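Local structure of profilin-1A (Acanthamoeba castellanii, 1ACF) at residues A33-T38 with V97-E102; T8-T13 with T17-L22. The protein binds monomeric actin one to one, preventing its polymerization at high concentration and enhancing it at low, and also binds PIP2. One frame throughout, in Å; residues are numbered along the deposited sequence.

Contact 1: A33-T38 with V97-E102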
# COMPACT_ATOMS: atom_id res chain seq x y z
N ALA A 33 6.34 -1.34 12.64
CA ALA A 33 6.34 -2.32 13.77
C ALA A 33 4.97 -2.94 13.92
O ALA A 33 3.98 -2.18 13.99
CB ALA A 33 6.87 -1.62 15.04
N GLY A 34 4.83 -4.26 13.94
CA GLY A 34 3.52 -4.88 14.03
C GLY A 34 2.70 -4.98 12.79
O GLY A 34 1.62 -5.64 12.81
N PHE A 35 3.04 -4.33 11.67
CA PHE A 35 2.27 -4.49 10.40
C PHE A 35 2.88 -5.64 9.59
O PHE A 35 4.09 -5.68 9.33
CB PHE A 35 2.13 -3.20 9.67
CG PHE A 35 1.40 -3.26 8.36
CD1 PHE A 35 0.12 -3.82 8.29
CD2 PHE A 35 1.98 -2.80 7.19
CE1 PHE A 35 -0.62 -3.82 7.14
CE2 PHE A 35 1.24 -2.76 5.98
CZ PHE A 35 -0.08 -3.25 5.98
N ALA A 36 2.11 -6.65 9.19
CA ALA A 36 2.64 -7.76 8.43
C ALA A 36 1.89 -8.17 7.16
O ALA A 36 0.81 -8.78 7.21
CB ALA A 36 2.90 -9.00 9.31
N VAL A 37 2.48 -7.88 6.04
CA VAL A 37 1.98 -8.25 4.70
C VAL A 37 2.71 -9.58 4.38
O VAL A 37 3.94 -9.65 4.37
CB VAL A 37 2.19 -7.23 3.59
CG1 VAL A 37 1.89 -7.86 2.23
CG2 VAL A 37 1.36 -5.98 3.77
N THR A 38 1.93 -10.64 4.23
CA THR A 38 2.65 -11.92 3.97
C THR A 38 3.09 -11.97 2.53
O THR A 38 2.63 -11.15 1.67
CB THR A 38 1.83 -13.12 4.56
OG1 THR A 38 0.68 -13.35 3.71
CG2 THR A 38 1.35 -12.72 5.98
N VAL A 97 2.52 0.57 0.51
CA VAL A 97 1.25 0.23 1.18
C VAL A 97 1.05 1.18 2.39
O VAL A 97 1.88 1.14 3.32
CB VAL A 97 1.12 -1.22 1.64
CG1 VAL A 97 -0.36 -1.41 2.12
CG2 VAL A 97 1.48 -2.29 0.64
N GLY A 98 0.00 1.92 2.33
CA GLY A 98 -0.39 2.87 3.39
C GLY A 98 -1.81 2.56 3.89
O GLY A 98 -2.83 2.96 3.28
N VAL A 99 -1.84 1.88 5.06
CA VAL A 99 -3.15 1.53 5.69
C VAL A 99 -3.71 2.69 6.53
O VAL A 99 -2.91 3.33 7.26
CB VAL A 99 -2.97 0.27 6.56
CG1 VAL A 99 -4.21 0.02 7.43
CG2 VAL A 99 -2.63 -0.99 5.83
N TYR A 100 -5.00 3.02 6.48
CA TYR A 100 -5.51 4.11 7.35
C TYR A 100 -6.72 3.65 8.18
O TYR A 100 -7.43 2.69 7.79
CB TYR A 100 -5.87 5.42 6.60
CG TYR A 100 -6.95 5.23 5.57
CD1 TYR A 100 -6.61 4.71 4.31
CD2 TYR A 100 -8.29 5.44 5.83
CE1 TYR A 100 -7.59 4.47 3.32
CE2 TYR A 100 -9.27 5.24 4.84
CZ TYR A 100 -8.92 4.74 3.60
OH TYR A 100 -9.86 4.50 2.61
N ASN A 101 -7.00 4.36 9.29
CA ASN A 101 -8.17 4.02 10.14
C ASN A 101 -9.22 5.14 10.02
O ASN A 101 -9.04 6.17 9.33
CB ASN A 101 -7.84 3.68 11.56
CG ASN A 101 -7.30 4.80 12.40
OD1 ASN A 101 -7.26 5.99 12.03
ND2 ASN A 101 -6.81 4.43 13.60
N GLU A 102 -10.31 4.87 10.70
CA GLU A 102 -11.48 5.77 10.74
C GLU A 102 -11.15 7.12 11.31
O GLU A 102 -11.97 8.07 11.26
CB GLU A 102 -12.60 5.15 11.59
CG GLU A 102 -12.89 3.67 11.40
CD GLU A 102 -11.88 2.61 11.72
OE1 GLU A 102 -10.87 2.97 12.39
OE2 GLU A 102 -12.03 1.42 11.35

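Contact 2: T8-T13 with T17-L22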
# COMPACT_ATOMS: atom_id res chain seq x y z
N THR A 8 9.16 7.28 9.30
CA THR A 8 9.11 8.71 9.15
C THR A 8 8.29 9.31 8.04
O THR A 8 7.54 10.30 8.25
CB THR A 8 10.60 9.28 8.97
OG1 THR A 8 11.40 8.65 10.01
CG2 THR A 8 10.61 10.80 9.06
N ASN A 9 8.40 8.80 6.82
CA ASN A 9 7.73 9.44 5.64
C ASN A 9 6.32 9.01 5.47
O ASN A 9 5.50 9.69 4.79
CB ASN A 9 8.68 9.29 4.44
CG ASN A 9 9.99 10.04 4.62
OD1 ASN A 9 10.00 11.30 4.71
ND2 ASN A 9 11.13 9.36 4.75
N LEU A 10 5.94 7.90 6.08
CA LEU A 10 4.56 7.44 5.99
C LEU A 10 3.79 7.56 7.31
O LEU A 10 2.89 8.36 7.47
CB LEU A 10 4.58 6.02 5.38
CG LEU A 10 4.63 5.93 3.85
CD1 LEU A 10 4.73 4.45 3.45
CD2 LEU A 10 3.43 6.57 3.21
N VAL A 11 4.15 6.72 8.24
CA VAL A 11 3.55 6.59 9.57
C VAL A 11 3.77 7.91 10.32
O VAL A 11 2.79 8.51 10.81
CB VAL A 11 4.04 5.32 10.28
CG1 VAL A 11 3.71 5.41 11.77
CG2 VAL A 11 3.38 4.04 9.75
N GLY A 12 5.03 8.34 10.33
CA GLY A 12 5.40 9.57 10.96
C GLY A 12 4.59 10.79 10.64
O GLY A 12 4.67 11.82 11.37
N THR A 13 3.88 10.82 9.55
CA THR A 13 3.10 11.95 9.05
C THR A 13 1.69 12.03 9.60
O THR A 13 1.02 13.08 9.46
CB THR A 13 3.01 11.89 7.44
OG1 THR A 13 1.98 10.92 7.10
CG2 THR A 13 4.38 11.55 6.89
N THR A 17 -1.55 4.88 9.30
CA THR A 17 -1.39 4.19 10.55
C THR A 17 -0.32 3.14 10.54
O THR A 17 0.40 3.04 11.55
CB THR A 17 -2.76 3.50 11.02
OG1 THR A 17 -3.58 4.63 11.49
CG2 THR A 17 -2.60 2.48 12.15
N GLN A 18 -0.29 2.31 9.52
CA GLN A 18 0.64 1.20 9.29
C GLN A 18 1.09 1.29 7.80
O GLN A 18 0.16 1.55 6.99
CB GLN A 18 -0.09 -0.16 9.41
CG GLN A 18 -0.77 -0.35 10.76
CD GLN A 18 -1.43 -1.66 10.98
OE1 GLN A 18 -0.90 -2.55 11.66
NE2 GLN A 18 -2.60 -1.84 10.41
N ALA A 19 2.35 1.09 7.57
CA ALA A 19 2.88 1.16 6.14
C ALA A 19 3.95 0.12 5.91
O ALA A 19 4.72 -0.34 6.77
CB ALA A 19 3.36 2.57 5.86
N ALA A 20 4.01 -0.36 4.69
CA ALA A 20 5.06 -1.34 4.30
C ALA A 20 5.54 -0.92 2.89
O ALA A 20 4.80 -0.16 2.24
CB ALA A 20 4.59 -2.77 4.31
N ILE A 21 6.72 -1.39 2.55
CA ILE A 21 7.31 -1.16 1.23
C ILE A 21 7.70 -2.52 0.67
O ILE A 21 8.51 -3.23 1.31
CB ILE A 21 8.47 -0.15 1.11
CG1 ILE A 21 8.04 1.33 1.17
CG2 ILE A 21 9.17 -0.42 -0.26
CD1 ILE A 21 9.29 2.26 1.36
N LEU A 22 7.04 -2.85 -0.44
CA LEU A 22 7.38 -4.15 -1.06
C LEU A 22 8.15 -4.07 -2.39
O LEU A 22 8.19 -3.08 -3.12
CB LEU A 22 6.08 -4.89 -1.37
CG LEU A 22 5.16 -5.53 -0.40
CD1 LEU A 22 5.02 -4.74 0.87
CD2 LEU A 22 3.85 -5.70 -1.16

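Contact 1: A33-T38 with V97-E102
Phe35 reaches from the loop after strand 28-31 with the CZ end of its ring to two valines of strand 94-100, Val97 and Val99. The tight part is at the far end of the ring, where CZ of Phe35 lies 3.4 Å from CG2 of Val99, with CE1 of Phe35 at 3.7 Å from the same methyl; the methyl comes in obliquely to the ring. Val97 is looser, its CG1 standing at the ring edge, near the ring plane, 4.3 Å from CZ of Phe35. With CG anti to the backbone N (chi1 178°), the long, flat phenylalanine spans the gap from loop to sheet. The valines, separated by Gly98, point to the same face, as alternate residues of a strand do, and their beta-branching suits an extended backbone. This is one face of the central antiparallel sheet of the profilin fold; Tyr100 turns to the other, against helix 106-121. Gln18 and Ala20 of the adjacent strand 18-23 also touch the Phe35 side chain, and Thr31 OG1 hydrogen-bonds to Phe35 O. On the solvent side the loop is exposed at Ala33, Gly34 and Ala36. Gly34 suits its positive phi of 80°, where a CB would press on the carbonyl O of Ala33.

Contact 2: T8-T13 with T17-L22
Val11 of helix 2-11 and Thr17, just before strand 18-23, mark the closest approach of the two backbones, with 5.6 Å from CA of Val11 to CA of Thr17; no hydrogen bond joins the segments, so the contact rests on packing. Leu10 points its side chain at the strand and clasps the methyl of Ala19. Its CD1 is only 3.3 Å from CB of Ala19, tighter than usual for two carbons, while CB of Leu10 is 3.7 Å from the same methyl. A small alanine suits this buried place because it lets the leucine, and the helix that carries it, come close to the sheet. Val11 is partly exposed and touches mainly backbone. With chi1 of 165°, CG2 of Val11 lies beside its own backbone N and anti to the carbonyl carbon, and reaches Thr17 O at 3.6 Å, Ala19 N at 3.8 Å and CB of Ala19 at 4.2 Å. Ala19 N is itself hydrogen-bonded to Ser32 OG. Thr13 OG1 donates to Leu10 O (2.7 Å), with the donor tilted 22° from the carbonyl plane, tying Thr13 back to the residue three positions earlier. Gly12 fits there because a CB would run into Thr8 O. Leu10 also meets Leu116 of helix 106-121, the helix that carries the actin-binding residue Lys115. Terminal helices packed together on one face of the antiparallel sheet are characteristic of the profilin fold.

From the N terminus, contact 2 comes first: it closes the short loop between helix 2-11 and strand 18-23. The chain then passes along strand 28-31 before contact 1 opens at 33-38, and that contact closes a much longer loop, through two helices and several strands, at strand 94-100. The two are therefore in series, neither crossing nor enclosing the other. In space they meet because strands 18-23 and 94-100 are antiparallel neighbours: Val99 N to Gln18 O (2.8 Å) and Val99 O to Thr17 N (2.9 Å) are probable hydrogen bonds. Contact 2 fastens the N-terminal helix to one face of the sheet, contact 1 the loop before helix 39-50 to the other.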